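Local coordinates for uncharacterized protein (Bacteroides fragilis, PDB 4OUQ) that is of unknown function but belongs to the DUF4783 family of the NTF2 clan, whose cone-like alpha+beta fold often frames a pocket, at residues Gly15-Glu26 against Arg41-Phe52. Numbering follows the deposited sequence.
Sequences GNSQELNRYLGE and RQAAEGTLAAFF
Gly15-Glu26 runs nearly antiparallel to helix 41-52, the short helix 17-21 lying 9.2 Å from its axis at 155°, with Gly15 beside Phe52 and Glu26 beside Arg41. The pairing, consistent with an NTF2-like fold, illustrates how the 17-21 turn and strand 24-25 pack along helix 41-52 on one face of a mixed sheet. At one end the Schellman glycine, Gly15, lays CA over the centre of the Phe52 ring, 3.6 Å from the centroid, a CH-pi contact, while Leu20 CD1 meets the same ring at its edge. Ser17 is a knob among Glu45, Leu48, Ala49 and Phe52. Ser17 OG sits between its backbone N and carbonyl carbon (chi1 71°), which puts it 2.9 Å from Glu45 OE2 and against the Ala49 methyl. On the side facing the sheet, Leu20 crosses Leu48 at about a right angle, CD1 to CD1, and both lean on strand 97-107, on Ile100 and Ile103 respectively; Leu24 CD1 packs on Ala44 CB. At the other end Arg41, bent at chi3, crosses the Asn21 amide, and Arg41 NE and NH2 both make weak hydrogen bonds to Asn21 OD1. The Glu26 side chain lies alongside that of Arg41, pointing the same way, its carboxylate plane 24° from the guanidinium plane, and forms a long salt bridge, Glu26 OE2 standing 3.6 Å from Arg41 NH1.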
loop_
_atom_site.group_PDB
_atom_site.type_symbol
_atom_site.label_atom_id
_atom_site.label_comp_id
_atom_site.label_asym_id
_atom_site.label_seq_id
_atom_site.Cartn_x
_atom_site.Cartn_y
_atom_site.Cartn_z
ATOM N N GLY A 15 -7.137 -5.138 -5.512
ATOM C CA GLY A 15 -6.119 -6.064 -5.104
ATOM C C GLY A 15 -5.166 -6.381 -6.230
ATOM O O GLY A 15 -4.823 -7.528 -6.471
ATOM N N ASN A 16 -4.729 -5.335 -6.955
ATOM C CA ASN A 16 -3.910 -5.494 -8.154
ATOM C C ASN A 16 -2.494 -4.946 -7.895
ATOM O O ASN A 16 -2.259 -3.778 -7.969
ATOM C CB ASN A 16 -4.585 -4.776 -9.346
ATOM C CG ASN A 16 -3.872 -4.992 -10.612
ATOM O OD1 ASN A 16 -2.654 -5.063 -10.648
ATOM N ND2 ASN A 16 -4.609 -5.082 -11.690
ATOM N N SER A 17 -1.571 -5.835 -7.527
ATOM C CA SER A 17 -0.200 -5.444 -7.257
ATOM C C SER A 17 0.572 -4.884 -8.440
ATOM O O SER A 17 1.539 -4.125 -8.257
ATOM C CB SER A 17 0.569 -6.592 -6.632
ATOM O OG SER A 17 0.821 -7.627 -7.547
ATOM N N GLN A 18 0.255 -5.348 -9.648
ATOM C CA GLN A 18 0.924 -4.949 -10.836
ATOM C C GLN A 18 0.690 -3.438 -11.040
ATOM O O GLN A 18 1.600 -2.743 -11.398
ATOM C CB GLN A 18 0.393 -5.764 -12.064
ATOM C CG GLN A 18 1.162 -5.519 -13.339
ATOM C CD GLN A 18 0.862 -4.171 -13.983
ATOM O OE1 GLN A 18 -0.245 -3.671 -13.884
ATOM N NE2 GLN A 18 1.861 -3.583 -14.639
ATOM N N GLU A 19 -0.530 -2.977 -10.758
ATOM C CA GLU A 19 -0.835 -1.564 -10.881
ATOM C C GLU A 19 -0.142 -0.778 -9.783
ATOM O O GLU A 19 0.128 0.392 -9.961
ATOM C CB GLU A 19 -2.355 -1.294 -10.851
ATOM C CG GLU A 19 -3.075 -1.631 -12.130
ATOM C CD GLU A 19 -4.559 -1.288 -12.098
ATOM O OE1 GLU A 19 -5.065 -0.716 -11.121
ATOM O OE2 GLU A 19 -5.233 -1.630 -13.082
ATOM N N LEU A 20 0.060 -1.372 -8.622
ATOM C CA LEU A 20 0.811 -0.671 -7.540
ATOM C C LEU A 20 2.233 -0.485 -7.906
ATOM O O LEU A 20 2.880 0.424 -7.411
ATOM C CB LEU A 20 0.789 -1.422 -6.215
ATOM C CG LEU A 20 -0.387 -1.268 -5.331
ATOM C CD1 LEU A 20 -0.279 -2.107 -4.086
ATOM C CD2 LEU A 20 -0.556 0.223 -4.912
ATOM N N ASN A 21 2.761 -1.373 -8.723
ATOM C CA ASN A 21 4.191 -1.390 -8.975
ATOM C C ASN A 21 4.773 -0.068 -9.430
ATOM O O ASN A 21 5.801 0.335 -8.911
ATOM C CB ASN A 21 4.567 -2.510 -9.923
ATOM C CG ASN A 21 6.084 -2.621 -10.124
ATOM O OD1 ASN A 21 6.590 -2.332 -11.195
ATOM N ND2 ASN A 21 6.808 -2.971 -9.062
ATOM N N ARG A 22 4.074 0.673 -10.325
ATOM C CA ARG A 22 4.596 1.947 -10.816
ATOM C C ARG A 22 4.615 3.039 -9.739
ATOM O O ARG A 22 5.238 4.070 -9.938
ATOM C CB ARG A 22 3.827 2.468 -12.054
ATOM C CG ARG A 22 2.388 2.913 -11.778
ATOM C CD ARG A 22 1.727 3.523 -13.027
ATOM N NE ARG A 22 1.442 2.510 -14.041
ATOM C CZ ARG A 22 0.521 1.561 -13.916
ATOM N NH1 ARG A 22 -0.201 1.439 -12.790
ATOM N NH2 ARG A 22 0.363 0.699 -14.882
ATOM N N TYR A 23 3.947 2.797 -8.614
ATOM C CA TYR A 23 3.900 3.760 -7.529
ATOM C C TYR A 23 4.839 3.390 -6.372
ATOM O O TYR A 23 4.878 4.087 -5.394
ATOM C CB TYR A 23 2.459 3.913 -7.007
ATOM C CG TYR A 23 1.511 4.336 -8.088
ATOM C CD1 TYR A 23 1.460 5.629 -8.483
ATOM C CD2 TYR A 23 0.563 3.465 -8.578
ATOM C CE1 TYR A 23 0.638 6.025 -9.509
ATOM C CE2 TYR A 23 -0.306 3.845 -9.577
ATOM C CZ TYR A 23 -0.287 5.130 -10.010
ATOM O OH TYR A 23 -1.147 5.552 -10.981
ATOM N N LEU A 24 5.519 2.228 -6.483
ATOM C CA LEU A 24 6.472 1.812 -5.427
ATOM C C LEU A 24 7.805 2.471 -5.604
ATOM O O LEU A 24 8.336 2.561 -6.727
ATOM C CB LEU A 24 6.633 0.293 -5.404
ATOM C CG LEU A 24 5.373 -0.495 -5.097
ATOM C CD1 LEU A 24 5.507 -1.981 -5.332
ATOM C CD2 LEU A 24 4.933 -0.260 -3.671
ATOM N N GLY A 25 8.353 3.010 -4.507
ATOM C CA GLY A 25 9.663 3.494 -4.486
ATOM C C GLY A 25 10.689 2.379 -4.628
ATOM O O GLY A 25 10.367 1.207 -4.571
ATOM N N GLU A 26 11.943 2.763 -4.754
ATOM C CA GLU A 26 12.981 1.777 -4.983
ATOM C C GLU A 26 13.295 0.963 -3.715
ATOM O O GLU A 26 13.775 -0.164 -3.807
ATOM C CB GLU A 26 14.205 2.405 -5.620
ATOM C CG GLU A 26 13.952 2.763 -7.098
ATOM C CD GLU A 26 13.688 1.528 -7.962
ATOM O OE1 GLU A 26 14.578 0.700 -8.073
ATOM O OE2 GLU A 26 12.602 1.382 -8.517
ATOM N N ARG A 41 11.898 -2.705 -4.730
ATOM C CA ARG A 41 10.616 -2.535 -5.365
ATOM C C ARG A 41 10.068 -3.867 -5.837
ATOM O O ARG A 41 8.924 -4.192 -5.584
ATOM C CB ARG A 41 10.737 -1.558 -6.541
ATOM C CG ARG A 41 9.466 -1.286 -7.294
ATOM C CD ARG A 41 9.621 -0.284 -8.448
ATOM N NE ARG A 41 9.430 -0.985 -9.714
ATOM C CZ ARG A 41 10.363 -1.709 -10.348
ATOM N NH1 ARG A 41 11.630 -1.760 -9.909
ATOM N NH2 ARG A 41 10.040 -2.356 -11.466
ATOM N N GLN A 42 10.918 -4.663 -6.474
ATOM C CA GLN A 42 10.451 -5.936 -7.037
ATOM C C GLN A 42 10.042 -6.901 -5.924
ATOM O O GLN A 42 8.947 -7.526 -5.981
ATOM C CB GLN A 42 11.521 -6.530 -7.948
ATOM C CG GLN A 42 11.881 -5.622 -9.146
ATOM C CD GLN A 42 13.092 -4.650 -8.909
ATOM O OE1 GLN A 42 13.358 -4.149 -7.778
ATOM N NE2 GLN A 42 13.810 -4.374 -9.988
ATOM N N ALA A 43 10.857 -6.967 -4.859
ATOM C CA ALA A 43 10.509 -7.769 -3.706
ATOM C C ALA A 43 9.164 -7.317 -3.037
ATOM O O ALA A 43 8.310 -8.128 -2.727
ATOM C CB ALA A 43 11.639 -7.784 -2.706
ATOM N N ALA A 44 8.928 -5.995 -2.923
ATOM C CA ALA A 44 7.653 -5.490 -2.409
ATOM C C ALA A 44 6.501 -5.880 -3.268
ATOM O O ALA A 44 5.460 -6.244 -2.775
ATOM C CB ALA A 44 7.702 -3.970 -2.313
ATOM N N GLU A 45 6.645 -5.708 -4.592
ATOM C CA GLU A 45 5.532 -5.999 -5.511
ATOM C C GLU A 45 5.118 -7.482 -5.355
ATOM O O GLU A 45 3.911 -7.784 -5.390
ATOM C CB GLU A 45 5.891 -5.719 -6.949
ATOM C CG GLU A 45 4.718 -5.993 -7.922
ATOM C CD GLU A 45 4.617 -7.472 -8.318
ATOM O OE1 GLU A 45 5.669 -8.106 -8.449
ATOM O OE2 GLU A 45 3.484 -8.013 -8.503
ATOM N N GLY A 46 6.114 -8.373 -5.214
ATOM C CA GLY A 46 5.834 -9.841 -5.055
ATOM C C GLY A 46 5.142 -10.140 -3.732
ATOM O O GLY A 46 4.182 -10.890 -3.663
ATOM N N THR A 47 5.596 -9.504 -2.676
ATOM C CA THR A 47 4.977 -9.686 -1.384
ATOM C C THR A 47 3.499 -9.220 -1.388
ATOM O O THR A 47 2.619 -9.838 -0.773
ATOM C CB THR A 47 5.790 -8.965 -0.268
ATOM O OG1 THR A 47 7.115 -9.511 -0.210
ATOM C CG2 THR A 47 5.095 -9.148 1.039
ATOM N N LEU A 48 3.222 -8.064 -2.039
ATOM C CA LEU A 48 1.883 -7.570 -2.139
ATOM C C LEU A 48 1.001 -8.489 -3.013
ATOM O O LEU A 48 -0.164 -8.708 -2.699
ATOM C CB LEU A 48 1.847 -6.130 -2.659
ATOM C CG LEU A 48 2.491 -5.122 -1.706
ATOM C CD1 LEU A 48 2.830 -3.825 -2.417
ATOM C CD2 LEU A 48 1.512 -4.883 -0.563
ATOM N N ALA A 49 1.566 -9.000 -4.094
ATOM C CA ALA A 49 0.867 -9.996 -4.939
ATOM C C ALA A 49 0.470 -11.201 -4.079
ATOM O O ALA A 49 -0.593 -11.692 -4.170
ATOM C CB ALA A 49 1.684 -10.428 -6.081
ATOM N N ALA A 50 1.369 -11.647 -3.223
ATOM C CA ALA A 50 1.051 -12.757 -2.352
ATOM C C ALA A 50 -0.067 -12.420 -1.359
ATOM O O ALA A 50 -1.012 -13.229 -1.135
ATOM C CB ALA A 50 2.287 -13.240 -1.641
ATOM N N PHE A 51 0.003 -11.240 -0.810
ATOM C CA PHE A 51 -1.000 -10.787 0.155
ATOM C C PHE A 51 -2.393 -10.721 -0.485
ATOM O O PHE A 51 -3.396 -11.237 0.073
ATOM C CB PHE A 51 -0.590 -9.432 0.778
ATOM C CG PHE A 51 -1.623 -8.892 1.715
ATOM C CD1 PHE A 51 -1.741 -9.374 3.014
ATOM C CD2 PHE A 51 -2.569 -7.995 1.258
ATOM C CE1 PHE A 51 -2.766 -8.917 3.852
ATOM C CE2 PHE A 51 -3.627 -7.592 2.092
ATOM C CZ PHE A 51 -3.703 -8.079 3.372
ATOM N N PHE A 52 -2.459 -10.130 -1.672
ATOM C CA PHE A 52 -3.730 -10.039 -2.413
ATOM C C PHE A 52 -4.218 -11.358 -2.919
ATOM O O PHE A 52 -5.436 -11.574 -3.054
ATOM C CB PHE A 52 -3.629 -9.079 -3.622
ATOM C CG PHE A 52 -3.398 -7.618 -3.265
ATOM C CD1 PHE A 52 -4.021 -7.006 -2.175
ATOM C CD2 PHE A 52 -2.504 -6.858 -4.015
ATOM C CE1 PHE A 52 -3.852 -5.678 -1.886
ATOM C CE2 PHE A 52 -2.297 -5.508 -3.727
ATOM C CZ PHE A 52 -2.976 -4.905 -2.676
#